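Side-chain contact in DNAation factor-related protein 4 (Drosophila melanogaster, PDB 5XPC), which probably acts as a DNA-cleaving nuclease in apoptosis, the part here being its CIDE domain, a type of domain that forms higher-order assemblies for DNA fragmentation: residues A7-Y12 with L30-A35. Sequence-based numbering, arbitrary orientation.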
ATOM      1  N   ALA B   7      12.604 -15.329 -19.860  1.00 67.76           N
ATOM      2  CA  ALA B   7      11.517 -14.945 -18.973  1.00 52.82           C
ATOM      3  C   ALA B   7      10.241 -15.705 -19.334  1.00 43.12           C
ATOM      4  O   ALA B   7       9.981 -15.978 -20.508  1.00 42.29           O
ATOM      5  CB  ALA B   7      11.267 -13.441 -19.055  1.00 49.04           C
ATOM      6  N   PRO B   8       9.428 -16.062 -18.344  1.00 44.30           N
ATOM      7  CA  PRO B   8       8.244 -16.875 -18.637  1.00 44.20           C
ATOM      8  C   PRO B   8       7.148 -16.059 -19.305  1.00 37.02           C
ATOM      9  O   PRO B   8       7.029 -14.846 -19.099  1.00 36.09           O
ATOM     10  CB  PRO B   8       7.809 -17.370 -17.252  1.00 42.61           C
ATOM     11  CG  PRO B   8       8.252 -16.286 -16.332  1.00 45.09           C
ATOM     12  CD  PRO B   8       9.537 -15.737 -16.909  1.00 44.39           C
ATOM     13  N   MET B   9       6.360 -16.742 -20.137  1.00 36.50           N
ATOM     14  CA  MET B   9       5.136 -16.159 -20.672  1.00 35.99           C
ATOM     15  C   MET B   9       4.129 -15.938 -19.551  1.00 32.87           C
ATOM     16  O   MET B   9       3.937 -16.804 -18.692  1.00 29.76           O
ATOM     17  CB  MET B   9       4.509 -17.076 -21.726  1.00 35.71           C
ATOM     18  CG  MET B   9       5.264 -17.152 -23.023  1.00 38.04           C
ATOM     19  SD  MET B   9       5.110 -15.609 -23.940  1.00 36.90           S
ATOM     20  CE  MET B   9       6.267 -15.923 -25.273  1.00 41.13           C
ATOM     21  N   ARG B  10       3.485 -14.773 -19.563  1.00 25.58           N
ATOM     22  CA  ARG B  10       2.356 -14.502 -18.687  1.00 28.53           C
ATOM     23  C   ARG B  10       1.188 -14.002 -19.523  1.00 28.02           C
ATOM     24  O   ARG B  10       1.371 -13.455 -20.610  1.00 27.65           O
ATOM     25  CB  ARG B  10       2.706 -13.475 -17.608  1.00 27.89           C
ATOM     26  CG  ARG B  10       3.932 -13.853 -16.790  1.00 32.31           C
ATOM     27  CD  ARG B  10       4.367 -12.676 -15.949  1.00 36.17           C
ATOM     28  NE  ARG B  10       3.590 -12.598 -14.722  1.00 37.67           N
ATOM     29  CZ  ARG B  10       3.234 -11.463 -14.128  1.00 36.39           C
ATOM     30  NH1 ARG B  10       3.563 -10.289 -14.656  1.00 31.03           N
ATOM     31  NH2 ARG B  10       2.542 -11.508 -13.001  1.00 38.15           N
ATOM     32  N   GLY B  11      -0.020 -14.207 -19.003  1.00 26.94           N
ATOM     33  CA  GLY B  11      -1.221 -13.731 -19.666  1.00 27.01           C
ATOM     34  C   GLY B  11      -1.601 -12.336 -19.195  1.00 28.20           C
ATOM     35  O   GLY B  11      -1.568 -12.039 -18.001  1.00 28.21           O
ATOM     36  N   TYR B  12      -1.976 -11.486 -20.155  1.00 23.40           N
ATOM     37  CA  TYR B  12      -2.408 -10.114 -19.889  1.00 21.10           C
ATOM     38  C   TYR B  12      -3.649  -9.806 -20.720  1.00 23.52           C
ATOM     39  O   TYR B  12      -3.946 -10.493 -21.701  1.00 28.31           O
ATOM     40  CB  TYR B  12      -1.303  -9.089 -20.219  1.00 23.20           C
ATOM     41  CG  TYR B  12       0.023  -9.308 -19.499  1.00 29.69           C
ATOM     42  CD1 TYR B  12       1.110  -9.880 -20.154  1.00 27.29           C
ATOM     43  CD2 TYR B  12       0.189  -8.931 -18.167  1.00 27.90           C
ATOM     44  CE1 TYR B  12       2.332 -10.074 -19.497  1.00 24.89           C
ATOM     45  CE2 TYR B  12       1.406  -9.116 -17.508  1.00 25.83           C
ATOM     46  CZ  TYR B  12       2.470  -9.688 -18.174  1.00 28.63           C
ATOM     47  OH  TYR B  12       3.677  -9.869 -17.510  1.00 29.61           O
ATOM     48  N   LEU B  30       7.626  -6.527 -21.916  1.00 28.19           N
ATOM     49  CA  LEU B  30       6.837  -5.374 -22.327  1.00 25.73           C
ATOM     50  C   LEU B  30       6.966  -5.136 -23.829  1.00 28.67           C
ATOM     51  O   LEU B  30       5.974  -4.828 -24.505  1.00 26.82           O
ATOM     52  CB  LEU B  30       7.270  -4.138 -21.541  1.00 24.86           C
ATOM     53  CG  LEU B  30       6.594  -2.815 -21.897  1.00 30.35           C
ATOM     54  CD1 LEU B  30       5.086  -2.917 -21.701  1.00 26.11           C
ATOM     55  CD2 LEU B  30       7.184  -1.679 -21.049  1.00 27.73           C
ATOM     56  N   GLU B  31       8.181  -5.284 -24.367  1.00 27.86           N
ATOM     57  CA  GLU B  31       8.385  -5.142 -25.807  1.00 34.58           C
ATOM     58  C   GLU B  31       7.469  -6.075 -26.591  1.00 30.25           C
ATOM     59  O   GLU B  31       6.806  -5.659 -27.553  1.00 27.45           O
ATOM     60  CB  GLU B  31       9.849  -5.412 -26.153  1.00 41.57           C
ATOM     61  CG  GLU B  31      10.126  -5.480 -27.640  1.00 61.87           C
ATOM     62  CD  GLU B  31      11.602  -5.642 -27.952  1.00 78.85           C
ATOM     63  OE1 GLU B  31      12.346  -6.147 -27.083  1.00 82.87           O
ATOM     64  OE2 GLU B  31      12.018  -5.255 -29.065  1.00 84.95           O
ATOM     65  N   MET B  32       7.415  -7.347 -26.188  1.00 27.80           N
ATOM     66  CA  MET B  32       6.542  -8.306 -26.861  1.00 25.57           C
ATOM     67  C   MET B  32       5.067  -7.948 -26.684  1.00 26.83           C
ATOM     68  O   MET B  32       4.274  -8.064 -27.630  1.00 28.55           O
ATOM     69  CB  MET B  32       6.808  -9.721 -26.340  1.00 24.22           C
ATOM     70  CG  MET B  32       5.823 -10.756 -26.894  1.00 28.51           C
ATOM     71  SD  MET B  32       6.098 -12.458 -26.352  1.00 31.83           S
ATOM     72  CE  MET B  32       7.695 -12.822 -27.088  1.00 35.31           C
ATOM     73  N   LEU B  33       4.669  -7.532 -25.477  1.00 25.39           N
ATOM     74  CA  LEU B  33       3.258  -7.242 -25.244  1.00 26.02           C
ATOM     75  C   LEU B  33       2.801  -6.068 -26.092  1.00 25.73           C
ATOM     76  O   LEU B  33       1.703  -6.093 -26.662  1.00 26.16           O
ATOM     77  CB  LEU B  33       2.998  -6.955 -23.765  1.00 24.64           C
ATOM     78  CG  LEU B  33       1.539  -6.705 -23.365  1.00 24.18           C
ATOM     79  CD1 LEU B  33       0.617  -7.808 -23.917  1.00 23.00           C
ATOM     80  CD2 LEU B  33       1.408  -6.636 -21.833  1.00 25.01           C
ATOM     81  N   ILE B  34       3.645  -5.038 -26.206  1.00 24.26           N
ATOM     82  CA  ILE B  34       3.296  -3.887 -27.028  1.00 25.07           C
ATOM     83  C   ILE B  34       3.231  -4.277 -28.503  1.00 25.21           C
ATOM     84  O   ILE B  34       2.333  -3.840 -29.231  1.00 26.64           O
ATOM     85  CB  ILE B  34       4.290  -2.739 -26.778  1.00 28.06           C
ATOM     86  CG1 ILE B  34       4.065  -2.161 -25.379  1.00 30.02           C
ATOM     87  CG2 ILE B  34       4.157  -1.661 -27.862  1.00 26.39           C
ATOM     88  CD1 ILE B  34       4.957  -1.014 -25.042  1.00 33.62           C
ATOM     89  N   ALA B  35       4.169  -5.102 -28.967  1.00 24.85           N
ATOM     90  CA  ALA B  35       4.155  -5.504 -30.371  1.00 29.17           C
ATOM     91  C   ALA B  35       2.897  -6.301 -30.704  1.00 30.61           C
ATOM     92  O   ALA B  35       2.265  -6.078 -31.745  1.00 29.12           O
ATOM     93  CB  ALA B  35       5.411  -6.309 -30.700  1.00 26.68           C
TER
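Y12 and L33 meet in the core of the CIDE-N domain, a ubiquitin-like fold in which helix 30-40 packs across a mixed sheet; here its first turns lie over the start of strand 10-15. The inner contact is apolar. The L33 methyl CD2 approaches the tyrosine ring obliquely at its root, beside CG and CD1, 3.7 Å from Y12 CD1. L33 reaches the ring with CG anti to its backbone N, and the L33 side chain also packs on I25, L48 and L63, so a leucine suits a helix face turned into the apolar core between the sheet and helix 60-65.

A tyrosine fits the facing position because its ring is apolar along the sides and polar at the end. The residue is buried, and its side chain also touches L63 of helix 60-65, while its hydroxyl extends back to its own strand, where R10 NH1 donates a 2.9 Å hydrogen bond to Y12 OH. That bond is bent, with 136° at the hydrogen, and the oxygen lies 29° out of the guanidinium plane. R10 NH2 has a second acceptor in L66 O, which helps fix the arginine. With a leucine in place of Y12 the hydroxyl is gone, and R10 NH1 would probably lose this bond and the arginine be less firmly held against the strand.

Toward the surface, the contact passes to two methionines, flexible and unbranched, whose side chains cross at about a right angle. M9, which also packs on E61 of a second subunit, bends at chi2 (-71°), bringing its terminal methyl CE to 3.6 Å from M32 SD.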